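ABC transporter substrate-binding protein (Rhizobium radiobacter, PDB 6TFX) binds the opine mannopinic acid as a periplasmic solute-binding protein and probably delivers it to an ABC transporter for import. Local coordinates at residues E53-E58 against A187-G192. Numbering follows the deposited sequence.
Sequences EADLAE and AEYFRG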
ATOM      1  N   GLU A  53      -5.919 -13.327 -12.944  1.00 17.31           N
ATOM      2  CA  GLU A  53      -6.054 -13.845 -14.308  1.00 16.55           C
ATOM      3  C   GLU A  53      -4.725 -13.683 -15.077  1.00 19.13           C
ATOM      4  O   GLU A  53      -3.821 -12.987 -14.615  1.00 17.88           O
ATOM      5  CB  GLU A  53      -7.179 -13.088 -15.045  1.00 18.04           C
ATOM      6  CG  GLU A  53      -7.034 -11.571 -15.045  1.00 22.59           C
ATOM      7  CD  GLU A  53      -8.094 -10.761 -15.777  1.00 29.57           C
ATOM      8  OE1 GLU A  53      -9.308 -10.974 -15.543  1.00 26.28           O
ATOM      9  OE2 GLU A  53      -7.701  -9.884 -16.579  1.00 28.44           O
ATOM     10  N   ALA A  54      -4.638 -14.267 -16.277  1.00 18.45           N
ATOM     11  CA  ALA A  54      -3.416 -14.171 -17.094  1.00 19.55           C
ATOM     12  C   ALA A  54      -3.021 -12.705 -17.429  1.00 21.71           C
ATOM     13  O   ALA A  54      -3.891 -11.861 -17.672  1.00 20.60           O
ATOM     14  CB  ALA A  54      -3.620 -14.925 -18.396  1.00 21.44           C
ATOM     15  N   ASP A  55      -1.706 -12.425 -17.505  1.00 18.19           N
ATOM     16  CA  ASP A  55      -1.196 -11.096 -17.927  1.00 16.67           C
ATOM     17  C   ASP A  55      -0.052 -11.439 -18.912  1.00 20.46           C
ATOM     18  O   ASP A  55      -0.344 -11.951 -19.997  1.00 20.63           O
ATOM     19  CB  ASP A  55      -0.724 -10.235 -16.734  1.00 17.88           C
ATOM     20  CG  ASP A  55      -0.641  -8.728 -16.995  1.00 23.47           C
ATOM     21  OD1 ASP A  55      -1.214  -8.264 -18.012  1.00 25.46           O
ATOM     22  OD2 ASP A  55      -0.006  -8.002 -16.166  1.00 21.96           O
ATOM     23  N   LEU A  56       1.233 -11.302 -18.512  1.00 17.05           N
ATOM     24  CA  LEU A  56       2.327 -11.709 -19.421  1.00 16.84           C
ATOM     25  C   LEU A  56       2.281 -13.225 -19.678  1.00 20.19           C
ATOM     26  O   LEU A  56       2.563 -13.671 -20.798  1.00 20.86           O
ATOM     27  CB  LEU A  56       3.675 -11.319 -18.820  1.00 16.68           C
ATOM     28  CG  LEU A  56       4.916 -11.875 -19.509  1.00 21.69           C
ATOM     29  CD1 LEU A  56       5.080 -11.318 -20.960  1.00 20.65           C
ATOM     30  CD2 LEU A  56       6.133 -11.541 -18.684  1.00 18.89           C
ATOM     31  N   ALA A  57       1.958 -14.019 -18.624  1.00 18.16           N
ATOM     32  CA  ALA A  57       1.826 -15.481 -18.772  1.00 18.93           C
ATOM     33  C   ALA A  57       0.473 -15.794 -19.401  1.00 24.18           C
ATOM     34  O   ALA A  57      -0.548 -15.364 -18.870  1.00 25.21           O
ATOM     35  CB  ALA A  57       1.912 -16.169 -17.423  1.00 19.16           C
ATOM     36  N   GLU A  58       0.451 -16.549 -20.501  1.00 21.01           N
ATOM     37  CA  GLU A  58      -0.844 -16.903 -21.094  1.00 22.65           C
ATOM     38  C   GLU A  58      -1.446 -18.127 -20.369  1.00 25.45           C
ATOM     39  O   GLU A  58      -2.663 -18.307 -20.371  1.00 25.37           O
ATOM     40  CB  GLU A  58      -0.728 -17.148 -22.608  1.00 25.33           C
ATOM     41  CG  GLU A  58       0.264 -18.228 -22.995  1.00 33.84           C
ATOM     42  CD  GLU A  58       0.427 -18.445 -24.488  1.00 58.24           C
ATOM     43  OE1 GLU A  58      -0.175 -17.681 -25.277  1.00 47.64           O
ATOM     44  OE2 GLU A  58       1.169 -19.379 -24.869  1.00 55.74           O
ATOM     45  N   ALA A 187       1.412   2.391 -27.783  1.00 24.18           N
ATOM     46  CA  ALA A 187       0.745   1.996 -29.041  1.00 24.01           C
ATOM     47  C   ALA A 187       0.821   0.482 -29.363  1.00 28.29           C
ATOM     48  O   ALA A 187      -0.008  -0.031 -30.127  1.00 28.72           O
ATOM     49  CB  ALA A 187       1.300   2.813 -30.208  1.00 25.19           C
ATOM     50  N   GLU A 188       1.801  -0.220 -28.780  1.00 23.37           N
ATOM     51  CA  GLU A 188       2.021  -1.640 -29.018  1.00 23.33           C
ATOM     52  C   GLU A 188       1.527  -2.492 -27.860  1.00 24.32           C
ATOM     53  O   GLU A 188       1.801  -3.689 -27.863  1.00 22.80           O
ATOM     54  CB  GLU A 188       3.512  -1.934 -29.267  1.00 25.26           C
ATOM     55  CG  GLU A 188       4.066  -1.306 -30.538  1.00 40.00           C
ATOM     56  CD  GLU A 188       5.373  -1.918 -31.002  1.00 71.51           C
ATOM     57  OE1 GLU A 188       6.354  -1.897 -30.223  1.00 71.37           O
ATOM     58  OE2 GLU A 188       5.414  -2.423 -32.147  1.00 73.58           O
ATOM     59  N   TYR A 189       0.749  -1.905 -26.903  1.00 20.46           N
ATOM     60  CA  TYR A 189       0.256  -2.681 -25.758  1.00 19.02           C
ATOM     61  C   TYR A 189      -0.420  -3.956 -26.263  1.00 22.38           C
ATOM     62  O   TYR A 189      -1.218  -3.896 -27.197  1.00 23.05           O
ATOM     63  CB  TYR A 189      -0.675  -1.845 -24.873  1.00 18.81           C
ATOM     64  CG  TYR A 189      -1.098  -2.604 -23.638  1.00 19.89           C
ATOM     65  CD1 TYR A 189      -0.151  -3.105 -22.741  1.00 21.34           C
ATOM     66  CD2 TYR A 189      -2.442  -2.840 -23.367  1.00 20.04           C
ATOM     67  CE1 TYR A 189      -0.532  -3.808 -21.600  1.00 18.88           C
ATOM     68  CE2 TYR A 189      -2.833  -3.559 -22.236  1.00 20.73           C
ATOM     69  CZ  TYR A 189      -1.874  -4.032 -21.353  1.00 21.52           C
ATOM     70  OH  TYR A 189      -2.270  -4.768 -20.269  1.00 21.06           O
ATOM     71  N   PHE A 190      -0.042  -5.114 -25.705  1.00 22.28           N
ATOM     72  CA  PHE A 190      -0.485  -6.404 -26.211  1.00 22.08           C
ATOM     73  C   PHE A 190      -2.013  -6.635 -26.221  1.00 25.05           C
ATOM     74  O   PHE A 190      -2.478  -7.453 -27.013  1.00 25.29           O
ATOM     75  CB  PHE A 190       0.231  -7.546 -25.507  1.00 23.90           C
ATOM     76  CG  PHE A 190      -0.196  -7.832 -24.093  1.00 22.88           C
ATOM     77  CD1 PHE A 190       0.401  -7.176 -23.027  1.00 24.22           C
ATOM     78  CD2 PHE A 190      -1.132  -8.821 -23.820  1.00 24.46           C
ATOM     79  CE1 PHE A 190       0.047  -7.485 -21.708  1.00 24.69           C
ATOM     80  CE2 PHE A 190      -1.487  -9.123 -22.499  1.00 26.11           C
ATOM     81  CZ  PHE A 190      -0.898  -8.455 -21.459  1.00 23.46           C
ATOM     82  N   ARG A 191      -2.790  -5.918 -25.375  1.00 21.59           N
ATOM     83  CA  ARG A 191      -4.258  -6.112 -25.348  1.00 21.51           C
ATOM     84  C   ARG A 191      -4.946  -5.160 -26.307  1.00 26.55           C
ATOM     85  O   ARG A 191      -6.167  -5.215 -26.451  1.00 29.11           O
ATOM     86  CB  ARG A 191      -4.832  -5.913 -23.938  1.00 21.39           C
ATOM     87  CG  ARG A 191      -4.245  -6.834 -22.885  1.00 22.79           C
ATOM     88  CD  ARG A 191      -4.907  -6.614 -21.529  1.00 24.16           C
ATOM     89  NE  ARG A 191      -4.200  -7.318 -20.456  1.00 24.43           N
ATOM     90  CZ  ARG A 191      -4.469  -8.563 -20.072  1.00 35.76           C
ATOM     91  NH1 ARG A 191      -5.461  -9.246 -20.645  1.00 25.95           N
ATOM     92  NH2 ARG A 191      -3.768  -9.126 -19.102  1.00 26.24           N
ATOM     93  N   GLY A 192      -4.161  -4.298 -26.946  1.00 22.99           N
ATOM     94  CA  GLY A 192      -4.665  -3.300 -27.882  1.00 23.02           C
ATOM     95  C   GLY A 192      -4.254  -1.909 -27.455  1.00 25.97           C
ATOM     96  O   GLY A 192      -4.026  -1.647 -26.264  1.00 23.98           O
TER
HETATM   97  O   HOH W   1      -6.277 -11.570 -18.920  1.00 37.53           O
HETATM   98  O   HOH W   2      -0.343  -5.678 -18.759  1.00 25.60           O
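Ala54 O and Asp55 OD1 are both gripped by Arg191 NH2, where the end of strand 53-54 faces the type I beta turn Tyr189-Gly192 of this family 5 solute-binding protein. That turn belongs to the loop joining strands 180-185 and 198-203, and its Gly192 N to Tyr189 O bond is 3.0 Å. A bridging water accepts from Arg191 NH1 and donates to Ala54 O, with a weak bond to Glu53 OE2, which also pairs with Arg41. Ala54 O takes its direct bond from Arg191 NH2 (3.1 Å) in the carbonyl plane, on a lone pair, and lies 1° out of the guanidinium plane. At Asp55, OD1 receives the same NH2 at 2.9 Å as a salt bridge, met on its anti side and 30° out of the carboxylate plane. With CG anti to the backbone N (chi1 -160°), the carboxylate reaches the turn, while OD2 is held by Ala38 N. Phe190 offers its ring edge, CZ lying 3.5 Å from Asp55 OD1, and one guanidinium face rests over its CE2. Arg191 NE donates to Tyr189 OH, near the guanidinium plane; NE, NH1 and NH2 together fix the group's rotation. A second water lies 2.6 Å from Tyr189 OH and donates to Asp55 OD1.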